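Long-range contact in ECXA (Escherichia coli, PDB 4L63), which probably acts as a zinc-dependent metallopeptidase: residues V186-L191 with N248-L253. Residues are numbered along the deposited sequence; the frame is centred on the assembly and turned at random. Where two conformers were deposited one is given.
Sequences VARCRL and NRFSCL
C189 and C252 are joined by a disulfide, SG to SG 2.1 Å with a torsion of 92° about the S-S bond. In C189 SG extends anti to the backbone N (chi1 -179°), while in C252 it sits between the N and the carbonyl carbon.

Backbone hydrogen bonds run alongside. A187 N donates to N248 O at 2.9 Å, in the carbonyl plane; R188 N reaches R249 O at 2.8 Å, from above the plane of the R249 carbonyl. S251 N returns a nearly straight bond to R188 O (2.9 Å); together with the R188 N bond this makes a single parallel bridge between R188 and F250. A water also donates to R188 O and weakly accepts from C252 N.

From side chain to backbone, S251 OG donates to A187 O at 2.7 Å, well above the carbonyl plane, and also bonds R228 of helix 228-239. R188 lies beside F250, its CD at the ring edge 4.1 Å from CE1; its guanidinium pairs with E185, and the backbone of another protein packs against R188.

The last carbonyls of helix 246-249 are thus taken up by A187 and R188, and the disulfide covalently fixes the chain just beyond to the loop after strand 181-186.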
loop_
_atom_site.group_PDB
_atom_site.type_symbol
_atom_site.label_atom_id
_atom_site.label_comp_id
_atom_site.label_asym_id
_atom_site.label_seq_id
_atom_site.Cartn_x
_atom_site.Cartn_y
_atom_site.Cartn_z
ATOM N N VAL A 186 6.408 0.329 -13.614
ATOM C CA VAL A 186 5.149 1.060 -13.629
ATOM C C VAL A 186 4.108 0.333 -12.770
ATOM O O VAL A 186 4.234 -0.866 -12.503
ATOM C CB VAL A 186 4.606 1.234 -15.061
ATOM C CG1 VAL A 186 5.555 2.107 -15.890
ATOM C CG2 VAL A 186 4.431 -0.126 -15.739
ATOM N N ALA A 187 3.098 1.078 -12.332
ATOM C CA ALA A 187 1.882 0.491 -11.766
ATOM C C ALA A 187 2.141 -0.445 -10.589
ATOM O O ALA A 187 1.421 -1.431 -10.413
ATOM C CB ALA A 187 1.109 -0.260 -12.864
ATOM N N ARG A 188 3.161 -0.150 -9.787
ATOM C CA ARG A 188 3.498 -1.038 -8.672
ATOM C C ARG A 188 2.319 -1.260 -7.733
ATOM O O ARG A 188 1.620 -0.314 -7.345
ATOM C CB ARG A 188 4.669 -0.486 -7.870
ATOM C CG ARG A 188 4.905 -1.244 -6.566
ATOM C CD ARG A 188 5.910 -0.500 -5.722
ATOM N NE ARG A 188 7.205 -0.522 -6.386
ATOM C CZ ARG A 188 8.341 -0.142 -5.813
ATOM N NH1 ARG A 188 9.481 -0.214 -6.491
ATOM N NH2 ARG A 188 8.335 0.293 -4.559
ATOM N N CYS A 189 2.110 -2.516 -7.365
ATOM C CA CYS A 189 1.134 -2.827 -6.336
ATOM C C CYS A 189 1.546 -4.100 -5.631
ATOM O O CYS A 189 1.410 -5.197 -6.171
ATOM C CB CYS A 189 -0.263 -2.962 -6.925
ATOM S SG CYS A 189 -1.490 -3.335 -5.631
ATOM N N ARG A 190 2.098 -3.935 -4.434
ATOM C CA ARG A 190 2.507 -5.075 -3.624
ATOM C C ARG A 190 1.439 -5.492 -2.630
ATOM O O ARG A 190 1.473 -6.611 -2.118
ATOM C CB ARG A 190 3.797 -4.758 -2.873
ATOM C CG ARG A 190 5.005 -4.646 -3.794
ATOM C CD ARG A 190 6.163 -4.025 -3.044
ATOM N NE ARG A 190 5.855 -2.647 -2.676
ATOM C CZ ARG A 190 6.747 -1.795 -2.187
ATOM N NH1 ARG A 190 8.002 -2.183 -2.012
ATOM N NH2 ARG A 190 6.386 -0.557 -1.881
ATOM N N LEU A 191 0.491 -4.600 -2.358
ATOM C CA LEU A 191 -0.527 -4.887 -1.325
ATOM C C LEU A 191 -1.648 -5.827 -1.760
ATOM O O LEU A 191 -2.323 -6.411 -0.915
ATOM C CB LEU A 191 -1.135 -3.576 -0.819
ATOM C CG LEU A 191 -0.204 -2.739 0.067
ATOM C CD1 LEU A 191 -0.783 -1.339 0.293
ATOM C CD2 LEU A 191 -0.002 -3.435 1.409
ATOM N N ASN A 248 1.942 7.223 -12.281
ATOM C CA ASN A 248 2.466 6.189 -13.170
ATOM C C ASN A 248 3.201 5.075 -12.420
ATOM O O ASN A 248 3.116 3.915 -12.805
ATOM C CB ASN A 248 3.409 6.800 -14.218
ATOM C CG ASN A 248 2.660 7.538 -15.314
ATOM O OD1 ASN A 248 1.473 7.306 -15.522
ATOM N ND2 ASN A 248 3.357 8.420 -16.025
ATOM N N ARG A 249 3.930 5.428 -11.367
ATOM C CA ARG A 249 4.739 4.435 -10.658
ATOM C C ARG A 249 3.932 3.482 -9.782
ATOM O O ARG A 249 4.378 2.354 -9.520
ATOM C CB ARG A 249 5.793 5.111 -9.779
ATOM C CG ARG A 249 6.863 5.884 -10.538
ATOM C CD ARG A 249 7.849 6.510 -9.564
ATOM N NE ARG A 249 8.310 5.526 -8.590
ATOM C CZ ARG A 249 9.040 5.805 -7.515
ATOM N NH1 ARG A 249 9.387 7.055 -7.244
ATOM N NH2 ARG A 249 9.403 4.826 -6.696
ATOM N N PHE A 250 2.771 3.942 -9.308
ATOM C CA PHE A 250 1.984 3.165 -8.343
ATOM C C PHE A 250 0.561 2.954 -8.825
ATOM O O PHE A 250 -0.028 3.867 -9.390
ATOM C CB PHE A 250 1.943 3.860 -6.984
ATOM C CG PHE A 250 3.290 4.222 -6.447
ATOM C CD1 PHE A 250 4.126 3.247 -5.935
ATOM C CD2 PHE A 250 3.704 5.541 -6.412
ATOM C CE1 PHE A 250 5.360 3.583 -5.429
ATOM C CE2 PHE A 250 4.940 5.880 -5.910
ATOM C CZ PHE A 250 5.769 4.905 -5.426
ATOM N N SER A 251 -0.003 1.769 -8.582
ATOM C CA SER A 251 -1.385 1.521 -8.998
ATOM C C SER A 251 -2.310 1.153 -7.833
ATOM O O SER A 251 -3.488 0.889 -8.049
ATOM C CB SER A 251 -1.445 0.414 -10.062
ATOM O OG SER A 251 -1.109 -0.853 -9.507
ATOM N N CYS A 252 -1.794 1.132 -6.605
ATOM C CA CYS A 252 -2.688 0.923 -5.458
ATOM C C CYS A 252 -2.157 1.574 -4.178
ATOM O O CYS A 252 -2.405 1.081 -3.078
ATOM C CB CYS A 252 -2.946 -0.587 -5.234
ATOM S SG CYS A 252 -1.589 -1.597 -4.509
ATOM N N LEU A 253 -1.462 2.702 -4.313
ATOM C CA LEU A 253 -0.836 3.326 -3.147
ATOM C C LEU A 253 -1.881 3.935 -2.218
ATOM O O LEU A 253 -1.628 4.114 -1.026
ATOM C CB LEU A 253 0.172 4.402 -3.563
ATOM C CG LEU A 253 1.080 4.876 -2.421
ATOM C CD1 LEU A 253 1.780 3.685 -1.789
ATOM C CD2 LEU A 253 2.102 5.903 -2.933
HETATM O O HOH W 1 1.125 0.992 -5.070
#